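Local coordinates for venom allergen-like (VAL) 4 protein (Schistosoma mansoni, PDB 4P27) that binds lipids and is a probably secreted SCP/TAPS (CAP) superfamily protein that lacks the prototypical CAP motifs, at residues 72-77 / 139-144. Sequence-based numbering, arbitrary orientation.
Sequences ESIGQN and NYAPGD
The Tyr140 ring lies edge-on against the backbone of Gly75 and Gln76: its CD1 sits 3.6 Å from Gly75 O, and Gly75 C lies in the ring plane. Further out, Asn77 crosses the phenol at about a right angle, with amide and ring planes 64° apart; its CG packs 3.6 Å from Tyr140 CE1. The phenol OH is hydrogen-bonded to His15, and Asn77 ND2 to the carbonyl of Asn111, which ties this end to helices 6-22 and 110-115. Between the strands, the Gly75 and Tyr140 backbones form an antiparallel hydrogen-bonded pair, Gly75 N to Tyr140 O at 2.8 Å and Tyr140 N to Gly75 O at 2.9 Å. This pairing attaches strand 75-81 to strand 133-141 at the border of the central sheet, which helices flank in the alpha-beta-alpha sandwich of the CAP fold. On the other face, Gln76 and Asn139 run side by side. With CG anti to the backbone N (chi1 -171°) and the chain extended, Gln76 brings NE2 2.8 Å from Asn139 OD1. The bond lies in the Asn139 carbonyl plane, on a lone pair, and is nearly straight at the hydrogen (164°). Gln52 holds Gln76 OE1 and Leu45 O accepts from Asn139 ND2, fixing both amide orientations. Beyond the strand end, a cis peptide precedes Pro142 and the chain turns back over Gly75, so that Gly143 CA lies 3.3 Å from Gly75 N. There Ser73 OG accepts from Gly143 N at 2.9 Å while touching Pro142 CB.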
ATOM      1  N   GLU A  72      12.063  -0.275 -12.170  1.00 33.82           N
ATOM      2  CA  GLU A  72      12.140  -1.699 -12.480  1.00 39.26           C
ATOM      3  C   GLU A  72      10.992  -2.528 -12.029  1.00 36.00           C
ATOM      4  O   GLU A  72      10.784  -3.627 -12.563  1.00 28.41           O
ATOM      5  CB  GLU A  72      13.324  -2.308 -11.716  1.00 42.38           C
ATOM      6  CG  GLU A  72      14.614  -1.626 -12.042  1.00 68.30           C
ATOM      7  CD  GLU A  72      15.312  -2.338 -13.164  1.00 78.53           C
ATOM      8  OE1 GLU A  72      14.835  -3.440 -13.538  1.00 89.20           O
ATOM      9  OE2 GLU A  72      16.328  -1.811 -13.656  1.00 82.28           O
ATOM     10  N   SER A  73      10.412  -2.165 -10.889  1.00 34.70           N
ATOM     11  CA  SER A  73       9.300  -2.957 -10.419  1.00 29.54           C
ATOM     12  C   SER A  73       8.287  -2.033  -9.778  1.00 29.60           C
ATOM     13  O   SER A  73       8.669  -1.076  -9.112  1.00 28.84           O
ATOM     14  CB  SER A  73       9.800  -4.110  -9.527  1.00 36.59           C
ATOM     15  OG  SER A  73       9.720  -3.804  -8.191  1.00 36.82           O
ATOM     16  N   ILE A  74       7.003  -2.299 -10.013  1.00 27.63           N
ATOM     17  CA  ILE A  74       5.937  -1.441  -9.514  1.00 30.55           C
ATOM     18  C   ILE A  74       4.997  -2.397  -8.760  1.00 31.79           C
ATOM     19  O   ILE A  74       4.628  -3.430  -9.305  1.00 30.09           O
ATOM     20  CB  ILE A  74       5.170  -0.767 -10.701  1.00 29.87           C
ATOM     21  CG1 ILE A  74       6.043   0.328 -11.377  1.00 31.90           C
ATOM     22  CG2 ILE A  74       3.815  -0.182 -10.221  1.00 30.23           C
ATOM     23  CD1 ILE A  74       6.332   1.552 -10.465  1.00 32.16           C
ATOM     24  N   GLY A  75       4.597  -2.060  -7.531  1.00 30.85           N
ATOM     25  CA  GLY A  75       3.494  -2.774  -6.915  1.00 25.71           C
ATOM     26  C   GLY A  75       2.260  -1.881  -6.987  1.00 25.19           C
ATOM     27  O   GLY A  75       2.373  -0.701  -7.206  1.00 24.41           O
ATOM     28  N   GLN A  76       1.088  -2.426  -6.666  1.00 24.62           N
ATOM     29  CA  GLN A  76      -0.159  -1.659  -6.792  1.00 25.47           C
ATOM     30  C   GLN A  76      -1.171  -2.181  -5.776  1.00 25.34           C
ATOM     31  O   GLN A  76      -1.285  -3.384  -5.565  1.00 24.42           O
ATOM     32  CB  GLN A  76      -0.681  -1.750  -8.209  1.00 25.87           C
ATOM     33  CG  GLN A  76      -1.850  -0.805  -8.493  1.00 29.94           C
ATOM     34  CD  GLN A  76      -2.173  -0.803  -9.990  1.00 34.28           C
ATOM     35  OE1 GLN A  76      -2.877  -1.685 -10.422  1.00 32.21           O
ATOM     36  NE2 GLN A  76      -1.538   0.068 -10.772  1.00 24.60           N
ATOM     37  N   ASN A  77      -1.862  -1.279  -5.118  1.00 22.38           N
ATOM     38  CA  ASN A  77      -3.015  -1.662  -4.295  1.00 20.27           C
ATOM     39  C   ASN A  77      -4.220  -0.944  -4.936  1.00 24.10           C
ATOM     40  O   ASN A  77      -4.120   0.232  -5.364  1.00 25.67           O
ATOM     41  CB  ASN A  77      -2.848  -1.061  -2.876  1.00 19.19           C
ATOM     42  CG  ASN A  77      -1.963  -1.908  -1.979  1.00 26.72           C
ATOM     43  OD1 ASN A  77      -1.578  -2.996  -2.361  1.00 24.79           O
ATOM     44  ND2 ASN A  77      -1.596  -1.407  -0.799  1.00 21.45           N
ATOM     45  N   ASN A 139       0.270   3.202  -6.414  1.00 25.31           N
ATOM     46  CA  ASN A 139       1.467   2.601  -7.003  1.00 24.90           C
ATOM     47  C   ASN A 139       2.611   2.766  -6.055  1.00 27.38           C
ATOM     48  O   ASN A 139       2.716   3.792  -5.354  1.00 25.29           O
ATOM     49  CB  ASN A 139       1.850   3.165  -8.361  1.00 23.53           C
ATOM     50  CG  ASN A 139       0.846   2.812  -9.414  1.00 25.01           C
ATOM     51  OD1 ASN A 139       0.328   1.714  -9.389  1.00 24.69           O
ATOM     52  ND2 ASN A 139       0.526   3.770 -10.345  1.00 22.14           N
ATOM     53  N   TYR A 140       3.449   1.724  -6.006  1.00 25.04           N
ATOM     54  CA  TYR A 140       4.561   1.654  -5.064  1.00 23.51           C
ATOM     55  C   TYR A 140       5.840   1.196  -5.891  1.00 26.79           C
ATOM     56  O   TYR A 140       5.740   0.364  -6.757  1.00 22.96           O
ATOM     57  CB  TYR A 140       4.306   0.592  -4.027  1.00 23.01           C
ATOM     58  CG  TYR A 140       3.017   0.777  -3.250  1.00 26.15           C
ATOM     59  CD1 TYR A 140       1.781   0.274  -3.754  1.00 24.49           C
ATOM     60  CD2 TYR A 140       3.010   1.488  -2.001  1.00 27.69           C
ATOM     61  CE1 TYR A 140       0.583   0.435  -3.038  1.00 20.58           C
ATOM     62  CE2 TYR A 140       1.790   1.637  -1.269  1.00 22.04           C
ATOM     63  CZ  TYR A 140       0.598   1.148  -1.823  1.00 22.29           C
ATOM     64  OH  TYR A 140      -0.591   1.283  -1.147  1.00 25.50           O
ATOM     65  N   ALA A 141       7.011   1.753  -5.570  1.00 26.72           N
ATOM     66  CA  ALA A 141       8.305   1.403  -6.223  1.00 30.35           C
ATOM     67  C   ALA A 141       9.368   1.258  -5.122  1.00 27.72           C
ATOM     68  O   ALA A 141       9.552   2.172  -4.348  1.00 25.30           O
ATOM     69  CB  ALA A 141       8.721   2.534  -7.167  1.00 31.66           C
ATOM     70  N   PRO A 142      10.092   0.119  -5.069  1.00 30.75           N
ATOM     71  CA  PRO A 142       9.852  -1.091  -5.914  1.00 30.22           C
ATOM     72  C   PRO A 142       8.587  -1.722  -5.399  1.00 27.65           C
ATOM     73  O   PRO A 142       8.113  -1.359  -4.309  1.00 29.46           O
ATOM     74  CB  PRO A 142      11.061  -2.053  -5.598  1.00 31.67           C
ATOM     75  CG  PRO A 142      11.899  -1.337  -4.624  1.00 32.34           C
ATOM     76  CD  PRO A 142      11.369   0.087  -4.337  1.00 32.70           C
ATOM     77  N   GLY A 143       8.031  -2.673  -6.126  1.00 28.38           N
ATOM     78  CA  GLY A 143       6.877  -3.403  -5.570  1.00 30.11           C
ATOM     79  C   GLY A 143       7.326  -4.518  -4.631  1.00 30.01           C
ATOM     80  O   GLY A 143       8.494  -4.658  -4.352  1.00 31.16           O
ATOM     81  N   ASP A 144       6.387  -5.223  -4.075  1.00 31.68           N
ATOM     82  CA  ASP A 144       6.689  -6.264  -3.160  1.00 31.47           C
ATOM     83  C   ASP A 144       6.897  -7.627  -3.855  1.00 36.36           C
ATOM     84  O   ASP A 144       6.803  -7.732  -5.056  1.00 36.15           O
ATOM     85  CB  ASP A 144       5.632  -6.285  -2.047  1.00 25.35           C
ATOM     86  CG  ASP A 144       4.285  -6.685  -2.471  1.00 32.23           C
ATOM     87  OD1 ASP A 144       4.052  -7.041  -3.635  1.00 26.19           O
ATOM     88  OD2 ASP A 144       3.409  -6.631  -1.554  1.00 36.32           O
TER
HETATM   89  O   HOH W   1       1.818  -4.872  -4.864  1.00 28.68           O